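Local coordinates for predicted protein (Acinetobacter sp. RUH2624, PDB 4MEA) that hydrolyses epoxides as a secreted Cif-type virulence factor of the alpha/beta hydrolase fold, at residues 126-131 with 148-153; 142-147 with 261-266; 60-65 with 86-91. All blocks are in the same frame, centred on the assembly; numbering follows the deposited sequence.

Contact 1. Residues 126-131 with 148-153; sequences GPIYYV and QGYIKK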
loop_
_atom_site.group_PDB
_atom_site.type_symbol
_atom_site.label_atom_id
_atom_site.label_comp_id
_atom_site.label_asym_id
_atom_site.label_seq_id
_atom_site.Cartn_x
_atom_site.Cartn_y
_atom_site.Cartn_z
ATOM N N GLY A 126 22.797 30.953 15.668
ATOM C CA GLY A 126 21.527 30.705 16.335
ATOM C C GLY A 126 21.217 31.616 17.505
ATOM O O GLY A 126 21.937 32.578 17.742
ATOM N N PRO A 127 20.140 31.311 18.249
ATOM C CA PRO A 127 19.289 30.141 18.000
ATOM C C PRO A 127 18.305 30.379 16.855
ATOM O O PRO A 127 18.228 31.483 16.311
ATOM C CB PRO A 127 18.526 29.983 19.318
ATOM C CG PRO A 127 18.407 31.372 19.830
ATOM C CD PRO A 127 19.685 32.082 19.418
ATOM N N ILE A 128 17.554 29.345 16.497
ATOM C CA ILE A 128 16.609 29.441 15.394
ATOM C C ILE A 128 15.344 28.703 15.770
ATOM O O ILE A 128 15.315 27.976 16.765
ATOM C CB ILE A 128 17.157 28.780 14.108
ATOM C CG1 ILE A 128 17.233 27.256 14.289
ATOM C CG2 ILE A 128 18.510 29.381 13.720
ATOM C CD1 ILE A 128 17.658 26.487 13.048
ATOM N N TYR A 129 14.301 28.895 14.973
ATOM C CA TYR A 129 13.090 28.096 15.098
ATOM C C TYR A 129 13.079 27.113 13.929
ATOM O O TYR A 129 13.575 27.434 12.848
ATOM C CB TYR A 129 11.852 28.986 15.059
ATOM C CG TYR A 129 11.781 30.004 16.178
ATOM C CD1 TYR A 129 11.991 29.633 17.497
ATOM C CD2 TYR A 129 11.501 31.337 15.913
ATOM C CE1 TYR A 129 11.921 30.561 18.521
ATOM C CE2 TYR A 129 11.430 32.273 16.928
ATOM C CZ TYR A 129 11.640 31.880 18.233
ATOM O OH TYR A 129 11.571 32.808 19.249
ATOM N N TYR A 130 12.515 25.927 14.152
ATOM C CA TYR A 130 12.554 24.840 13.178
ATOM C C TYR A 130 11.133 24.327 12.922
ATOM O O TYR A 130 10.407 23.972 13.856
ATOM C CB TYR A 130 13.441 23.709 13.708
ATOM C CG TYR A 130 13.878 22.680 12.687
ATOM C CD1 TYR A 130 15.089 22.819 12.011
ATOM C CD2 TYR A 130 13.107 21.546 12.426
ATOM C CE1 TYR A 130 15.516 21.869 11.090
ATOM C CE2 TYR A 130 13.528 20.586 11.494
ATOM C CZ TYR A 130 14.738 20.754 10.835
ATOM O OH TYR A 130 15.182 19.815 9.912
ATOM N N VAL A 131 10.736 24.315 11.652
ATOM C CA VAL A 131 9.369 23.986 11.263
ATOM C C VAL A 131 9.441 22.910 10.184
ATOM O O VAL A 131 10.110 23.091 9.160
ATOM C CB VAL A 131 8.607 25.245 10.748
ATOM C CG1 VAL A 131 7.199 24.886 10.268
ATOM C CG2 VAL A 131 8.542 26.319 11.837
ATOM N N GLN A 148 19.145 20.816 20.749
ATOM C CA GLN A 148 18.244 21.635 21.540
ATOM C C GLN A 148 19.017 22.775 22.192
ATOM O O GLN A 148 20.066 22.562 22.802
ATOM C CB GLN A 148 17.518 20.777 22.571
ATOM C CG GLN A 148 16.630 19.753 21.903
ATOM C CD GLN A 148 15.876 18.912 22.886
ATOM O OE1 GLN A 148 14.890 19.358 23.473
ATOM N NE2 GLN A 148 16.330 17.679 23.076
ATOM N N GLY A 149 18.486 23.986 22.060
ATOM C CA GLY A 149 19.218 25.178 22.447
ATOM C C GLY A 149 19.558 25.976 21.202
ATOM O O GLY A 149 19.103 27.106 21.047
ATOM N N TYR A 150 20.354 25.394 20.307
ATOM C CA TYR A 150 20.506 25.983 18.984
ATOM C C TYR A 150 19.120 26.049 18.343
ATOM O O TYR A 150 18.725 27.079 17.796
ATOM C CB TYR A 150 21.471 25.188 18.112
ATOM C CG TYR A 150 21.592 25.745 16.708
ATOM C CD1 TYR A 150 22.442 26.812 16.430
ATOM C CD2 TYR A 150 20.844 25.216 15.665
ATOM C CE1 TYR A 150 22.546 27.330 15.148
ATOM C CE2 TYR A 150 20.936 25.727 14.381
ATOM C CZ TYR A 150 21.788 26.778 14.125
ATOM O OH TYR A 150 21.873 27.282 12.845
ATOM N N ILE A 151 18.380 24.941 18.416
ATOM C CA ILE A 151 16.953 24.968 18.111
ATOM C C ILE A 151 16.217 25.398 19.378
ATOM O O ILE A 151 16.232 24.689 20.389
ATOM C CB ILE A 151 16.419 23.592 17.660
ATOM C CG1 ILE A 151 17.330 22.959 16.606
ATOM C CG2 ILE A 151 14.984 23.724 17.134
ATOM C CD1 ILE A 151 17.300 23.654 15.250
ATOM N N LYS A 152 15.584 26.565 19.321
ATOM C CA LYS A 152 14.901 27.127 20.481
ATOM C C LYS A 152 13.494 26.561 20.647
ATOM O O LYS A 152 13.044 26.303 21.765
ATOM C CB LYS A 152 14.834 28.651 20.359
ATOM C CG LYS A 152 14.309 29.353 21.597
ATOM C CD LYS A 152 14.411 30.860 21.446
ATOM C CE LYS A 152 14.025 31.573 22.729
ATOM N NZ LYS A 152 14.254 33.039 22.623
ATOM N N LYS A 153 12.802 26.400 19.520
ATOM C CA LYS A 153 11.460 25.826 19.474
ATOM C C LYS A 153 11.308 25.048 18.171
ATOM O O LYS A 153 11.914 25.407 17.154
ATOM C CB LYS A 153 10.393 26.915 19.517
ATOM C CG LYS A 153 10.453 27.816 20.735
ATOM C CD LYS A 153 9.379 28.888 20.674
ATOM C CE LYS A 153 9.398 29.750 21.928
ATOM N NZ LYS A 153 8.285 30.734 21.934
#

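Contact 2. Residues 142-147 with 261-266; sequences PLVANN and KKLTIP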
loop_
_atom_site.group_PDB
_atom_site.type_symbol
_atom_site.label_atom_id
_atom_site.label_comp_id
_atom_site.label_asym_id
_atom_site.label_seq_id
_atom_site.Cartn_x
_atom_site.Cartn_y
_atom_site.Cartn_z
ATOM N N PRO A 142 16.459 13.530 14.830
ATOM C CA PRO A 142 17.789 13.575 15.452
ATOM C C PRO A 142 18.403 14.969 15.385
ATOM O O PRO A 142 19.062 15.368 16.339
ATOM C CB PRO A 142 18.603 12.582 14.618
ATOM C CG PRO A 142 17.559 11.602 14.127
ATOM C CD PRO A 142 16.364 12.456 13.825
ATOM N N LEU A 143 18.181 15.698 14.295
ATOM C CA LEU A 143 18.653 17.081 14.204
ATOM C C LEU A 143 18.122 17.913 15.371
ATOM O O LEU A 143 18.887 18.579 16.085
ATOM C CB LEU A 143 18.240 17.713 12.866
ATOM C CG LEU A 143 18.737 19.137 12.571
ATOM C CD1 LEU A 143 18.871 19.368 11.075
ATOM C CD2 LEU A 143 17.834 20.191 13.195
ATOM N N VAL A 144 16.810 17.873 15.572
ATOM C CA VAL A 144 16.179 18.643 16.639
ATOM C C VAL A 144 16.580 18.169 18.039
ATOM O O VAL A 144 16.954 18.978 18.892
ATOM C CB VAL A 144 14.639 18.630 16.502
ATOM C CG1 VAL A 144 13.985 19.268 17.727
ATOM C CG2 VAL A 144 14.226 19.350 15.216
ATOM N N ALA A 145 16.493 16.863 18.271
ATOM C CA ALA A 145 16.822 16.286 19.573
ATOM C C ALA A 145 18.287 16.509 19.974
ATOM O O ALA A 145 18.580 16.747 21.140
ATOM C CB ALA A 145 16.490 14.800 19.597
ATOM N N ASN A 146 19.203 16.429 19.012
ATOM C CA ASN A 146 20.622 16.582 19.319
ATOM C C ASN A 146 21.102 18.030 19.365
ATOM O O ASN A 146 22.246 18.294 19.737
ATOM C CB ASN A 146 21.475 15.795 18.320
ATOM C CG ASN A 146 21.415 14.306 18.562
ATOM O OD1 ASN A 146 21.270 13.865 19.699
ATOM N ND2 ASN A 146 21.511 13.522 17.493
ATOM N N ASN A 147 20.237 18.963 18.974
ATOM C CA ASN A 147 20.629 20.370 18.895
ATOM C C ASN A 147 19.681 21.297 19.635
ATOM O O ASN A 147 19.437 22.431 19.216
ATOM C CB ASN A 147 20.783 20.814 17.439
ATOM C CG ASN A 147 21.915 20.096 16.732
ATOM O OD1 ASN A 147 23.077 20.478 16.868
ATOM N ND2 ASN A 147 21.586 19.045 15.976
ATOM N N LYS A 261 16.802 11.612 25.263
ATOM C CA LYS A 261 16.781 12.646 24.218
ATOM C C LYS A 261 15.382 12.971 23.697
ATOM O O LYS A 261 15.178 13.148 22.494
ATOM C CB LYS A 261 17.681 12.252 23.046
ATOM C CG LYS A 261 19.165 12.447 23.305
ATOM C CD LYS A 261 19.526 13.927 23.287
ATOM C CE LYS A 261 21.037 14.135 23.327
ATOM N NZ LYS A 261 21.621 13.718 24.635
ATOM N N LYS A 262 14.422 13.037 24.608
ATOM C CA LYS A 262 13.122 13.611 24.308
ATOM C C LYS A 262 13.293 15.118 24.170
ATOM O O LYS A 262 14.387 15.652 24.388
ATOM C CB LYS A 262 12.131 13.308 25.425
ATOM C CG LYS A 262 11.889 11.829 25.651
ATOM C CD LYS A 262 10.993 11.605 26.859
ATOM C CE LYS A 262 10.765 10.119 27.101
ATOM N NZ LYS A 262 9.969 9.874 28.339
ATOM N N LEU A 263 12.211 15.798 23.811
ATOM C CA LEU A 263 12.241 17.243 23.628
ATOM C C LEU A 263 12.030 18.005 24.935
ATOM O O LEU A 263 10.991 17.867 25.585
ATOM C CB LEU A 263 11.201 17.672 22.590
ATOM C CG LEU A 263 11.492 17.177 21.168
ATOM C CD1 LEU A 263 10.408 17.650 20.209
ATOM C CD2 LEU A 263 12.896 17.609 20.698
ATOM N N THR A 264 13.030 18.805 25.307
ATOM C CA THR A 264 12.967 19.647 26.501
ATOM C C THR A 264 12.751 21.115 26.130
ATOM O O THR A 264 12.614 21.969 26.999
ATOM C CB THR A 264 14.250 19.520 27.358
ATOM O OG1 THR A 264 15.384 19.928 26.588
ATOM C CG2 THR A 264 14.465 18.070 27.805
ATOM N N ILE A 265 12.746 21.405 24.834
ATOM C CA ILE A 265 12.402 22.736 24.350
ATOM C C ILE A 265 10.917 22.727 24.015
ATOM O O ILE A 265 10.331 21.656 23.833
ATOM C CB ILE A 265 13.186 23.107 23.068
ATOM C CG1 ILE A 265 12.836 22.154 21.925
ATOM C CG2 ILE A 265 14.699 23.122 23.323
ATOM C CD1 ILE A 265 13.357 22.623 20.555
ATOM N N PRO A 266 10.298 23.914 23.939
ATOM C CA PRO A 266 8.888 23.967 23.556
ATOM C C PRO A 266 8.700 23.347 22.171
ATOM O O PRO A 266 9.510 23.580 21.270
ATOM C CB PRO A 266 8.593 25.470 23.513
ATOM C CG PRO A 266 9.633 26.084 24.425
ATOM C CD PRO A 266 10.854 25.255 24.212
#

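Contact 3. Residues 60-65 with 86-91; sequences PIVFIH and KVIAID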
loop_
_atom_site.group_PDB
_atom_site.type_symbol
_atom_site.label_atom_id
_atom_site.label_comp_id
_atom_site.label_asym_id
_atom_site.label_seq_id
_atom_site.Cartn_x
_atom_site.Cartn_y
_atom_site.Cartn_z
ATOM N N PRO A 60 16.087 33.322 13.051
ATOM C CA PRO A 60 15.855 32.606 11.798
ATOM C C PRO A 60 14.829 31.490 11.976
ATOM O O PRO A 60 14.732 30.883 13.037
ATOM C CB PRO A 60 17.234 32.027 11.460
ATOM C CG PRO A 60 18.208 32.931 12.171
ATOM C CD PRO A 60 17.507 33.309 13.447
ATOM N N ILE A 61 14.051 31.246 10.933
ATOM C CA ILE A 61 13.118 30.136 10.931
ATOM C C ILE A 61 13.473 29.250 9.747
ATOM O O ILE A 61 13.481 29.704 8.604
ATOM C CB ILE A 61 11.670 30.617 10.800
ATOM C CG1 ILE A 61 11.413 31.792 11.748
ATOM C CG2 ILE A 61 10.696 29.466 11.076
ATOM C CD1 ILE A 61 10.084 32.457 11.548
ATOM N N VAL A 62 13.786 27.992 10.031
ATOM C CA VAL A 62 14.122 27.034 8.983
ATOM C C VAL A 62 12.910 26.126 8.726
ATOM O O VAL A 62 12.338 25.578 9.665
ATOM C CB VAL A 62 15.374 26.220 9.372
ATOM C CG1 VAL A 62 15.654 25.108 8.353
ATOM C CG2 VAL A 62 16.583 27.157 9.530
ATOM N N PHE A 63 12.502 26.011 7.460
ATOM C CA PHE A 63 11.314 25.235 7.071
ATOM C C PHE A 63 11.722 24.045 6.219
ATOM O O PHE A 63 12.418 24.209 5.217
ATOM C CB PHE A 63 10.340 26.070 6.236
ATOM C CG PHE A 63 9.813 27.301 6.925
ATOM C CD1 PHE A 63 8.647 27.248 7.675
ATOM C CD2 PHE A 63 10.454 28.523 6.774
ATOM C CE1 PHE A 63 8.145 28.394 8.295
ATOM C CE2 PHE A 63 9.958 29.673 7.389
ATOM C CZ PHE A 63 8.807 29.606 8.151
ATOM N N ILE A 64 11.249 22.862 6.593
ATOM C CA ILE A 64 11.596 21.625 5.901
ATOM C C ILE A 64 10.348 20.889 5.385
ATOM O O ILE A 64 9.534 20.383 6.173
ATOM C CB ILE A 64 12.383 20.679 6.824
ATOM C CG1 ILE A 64 13.604 21.394 7.427
ATOM C CG2 ILE A 64 12.800 19.424 6.059
ATOM C CD1 ILE A 64 14.697 21.756 6.385
ATOM N N HIS A 65 10.217 20.817 4.061
ATOM C CA HIS A 65 9.074 20.175 3.409
ATOM C C HIS A 65 9.140 18.651 3.477
ATOM O O HIS A 65 10.098 18.077 4.003
ATOM C CB HIS A 65 9.048 20.590 1.930
ATOM C CG HIS A 65 10.098 19.913 1.103
ATOM N ND1 HIS A 65 9.891 18.696 0.487
ATOM C CD2 HIS A 65 11.377 20.263 0.824
ATOM C CE1 HIS A 65 10.991 18.333 -0.149
ATOM N NE2 HIS A 65 11.908 19.269 0.037
ATOM N N LYS A 86 14.739 36.202 9.444
ATOM C CA LYS A 86 15.421 35.442 8.415
ATOM C C LYS A 86 14.573 34.182 8.238
ATOM O O LYS A 86 14.168 33.562 9.224
ATOM C CB LYS A 86 16.827 35.071 8.873
ATOM C CG LYS A 86 17.618 34.266 7.866
ATOM C CD LYS A 86 18.098 35.153 6.731
ATOM C CE LYS A 86 19.142 34.456 5.882
ATOM N NZ LYS A 86 19.641 35.346 4.802
ATOM N N VAL A 87 14.263 33.835 6.992
ATOM C CA VAL A 87 13.463 32.642 6.711
ATOM C C VAL A 87 14.182 31.791 5.667
ATOM O O VAL A 87 14.643 32.301 4.648
ATOM C CB VAL A 87 12.012 32.983 6.256
ATOM C CG1 VAL A 87 11.218 33.600 7.400
ATOM C CG2 VAL A 87 12.012 33.930 5.040
ATOM N N ILE A 88 14.280 30.494 5.937
ATOM C CA ILE A 88 15.074 29.592 5.113
ATOM C C ILE A 88 14.282 28.320 4.855
ATOM O O ILE A 88 13.840 27.664 5.795
ATOM C CB ILE A 88 16.392 29.220 5.828
ATOM C CG1 ILE A 88 17.206 30.481 6.139
ATOM C CG2 ILE A 88 17.202 28.237 4.986
ATOM C CD1 ILE A 88 18.281 30.276 7.184
ATOM N N ALA A 89 14.079 27.984 3.585
ATOM C CA ALA A 89 13.389 26.743 3.239
ATOM C C ALA A 89 14.308 25.906 2.364
ATOM O O ALA A 89 14.739 26.345 1.296
ATOM C CB ALA A 89 12.064 27.032 2.528
ATOM N N ILE A 90 14.622 24.706 2.839
ATOM C CA ILE A 90 15.586 23.839 2.179
ATOM C C ILE A 90 14.888 22.653 1.524
ATOM O O ILE A 90 13.995 22.045 2.122
ATOM C CB ILE A 90 16.611 23.296 3.208
ATOM C CG1 ILE A 90 17.284 24.454 3.955
ATOM C CG2 ILE A 90 17.638 22.388 2.523
ATOM C CD1 ILE A 90 18.062 24.009 5.200
ATOM N N ASP A 91 15.299 22.328 0.298
ATOM C CA ASP A 91 14.862 21.103 -0.368
ATOM C C ASP A 91 15.540 19.886 0.266
ATOM O O ASP A 91 16.769 19.831 0.343
ATOM C CB ASP A 91 15.210 21.141 -1.860
ATOM C CG ASP A 91 14.283 22.031 -2.655
ATOM O OD1 ASP A 91 13.210 22.394 -2.120
ATOM O OD2 ASP A 91 14.617 22.352 -3.823
HETATM O O HOH W 1 11.560 23.176 2.773
#

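Contact 1. Residues 126-131 with 148-153
I128 bonds across to 148-153 through both its N-H and its C=O: the N-H goes to Y150 O at 2.9 Å, and the carbonyl O receives K152 N, also at 2.9 Å, in an almost straight bond. Further along, Y130 N reaches K153 O at 3.1 Å. The tight part lies beneath these bonds. There, the I128 CD1 methyl sits 3.6 Å from Y150 CE2 and the same distance from I151 CD1. CG1 of I128 lies between the backbone N and the carbonyl carbon (chi1 69°), which brings the CD1 methyl to this junction, while Y130 CB packs on I151 CG2 at 3.8 Å. Helix 108-123 lines this side, with I119 touching I128, Y130 and Y150.

The other face is looser. K152 and K153 run alongside the Y129 ring with extended chains, touching it mainly through methylenes, K153 CD to Y129 CE1 at 3.7 Å. K152 is exposed; K153 NZ turns to the carbonyls of F322 and L323. The short segments 128-131 and 151-153 cross at 69°, yet the pairing goes on to V155, which bonds to Y130. This is the parallel pairing that closes a beta-alpha-beta crossover of the alpha/beta hydrolase sheet, with helix 136-146 as the connection.

Contact 2. Residues 142-147 with 261-266
V144 and A145, on the last turn of helix 136-146, pack by van der Waals contact against the loop 261-266 that leads into strand 267-272, in a partly buried place. The interface is small, 236 Å², and none of its direct contacts is a hydrogen bond. Its buried end is made of methyl groups: V144 CG1 meets L263 CD2 at 3.6 Å, the two side chains crossing at about a right angle. V144 points CG1 at the loop because that methyl stands opposite the backbone N (chi1 172°), and I265 CD1 adds a more distant touch to it at 4.4 Å. L263 thus supplies the close partner of this methyl and I265 the looser one. One residue on, A145 CB rests 3.6 Å from K261 O, a carbonyl that is hydrogen-bonded to Y141 OH of the same helix.

Toward solvent the contact thins out. The K261 chain bends at chi2 (-73°) and crosses the N146 side chain at about a right angle, which brings its CE within 3.6 Å of N146 OD1; here it is the aliphatic part of the lysine that does the touching.

Polar links are supplied from beside the contact by Q148, whose side chain binds A145 O and K262 O through NE2 and the N-H groups of T264 and I265 through OE1. Among the neighbouring elements, L256 of helix 246-258 covers N146 and K261, while strand 151-157 lies under the methyl cluster, A154 touching V144, F156 touching L263 and I151 touching I265.

Contact 3. Residues 60-65 with 86-91
Two rings frame this strand pair, F63 toward its middle and H65 at its end, and both present edges to the partner segment. F63 has I88 O near its ring plane, 3.6 Å from CD2, and V87 CB at the same rim, 4.1 Å from CE2; W74 meets the ring with its plane turned by about 35° and also touches H65. A chi1 of 74° tucks the H65 imidazole over its own backbone and lets it reach the other strand. There its edge faces I90 O, 3.4 Å from CD2, and D91 CA, 3.5 Å from NE2, with a water also in the ring plane, while NE2 is hydrogen-bonded to L92 N.

A parallel ladder leads from I61 through F63. I61 N bonds to K86 O, I88 N to I61 O, and F63 N to I88 O at 2.7 Å; then the strands begin to part, and I90 N to F63 O lengthens to 3.3 Å. The same water fills in where direct pairing stops: it donates to F63 O and, at 2.8 Å, to I90 O, and accepts from H65 N. D91, just past the strand, is held by H50, W71 and Q97.

Side chains alternate between the two sides of the sheet. I61, F63, V87 and A89 lie beneath helix 75-81, touching Y81, V77 and M78. V62, I88 and I90 turn to helix 108-123, V62 CG1 lying 4.1 Å from I90 CD1. Strand 128-133 adds its backbone bonds along the other edge of 61-64, leaving this pair sandwiched between helical layers inside the sheet.

Overall arrangement
Following the chain from the N terminus, contact 3 closes first, bringing strand 87-90 back beside 61-64 after helix 75-81. The chain then passes through helix 108-123 and enters strand 128-133, which pairs with the other side of 61-64: Y129 N bonds to P60 O and I64 N to V131 O, making contacts 1 and 3 neighbours in one sheet. Contact 1 closes next, around helix 136-146. Contact 2 starts from the end of that helix, before contact 1 has closed, and waits more than a hundred residues for 261-266, so the two cross. Q148 joins them directly. Together they tie the central strands to the approach to strand 267-272.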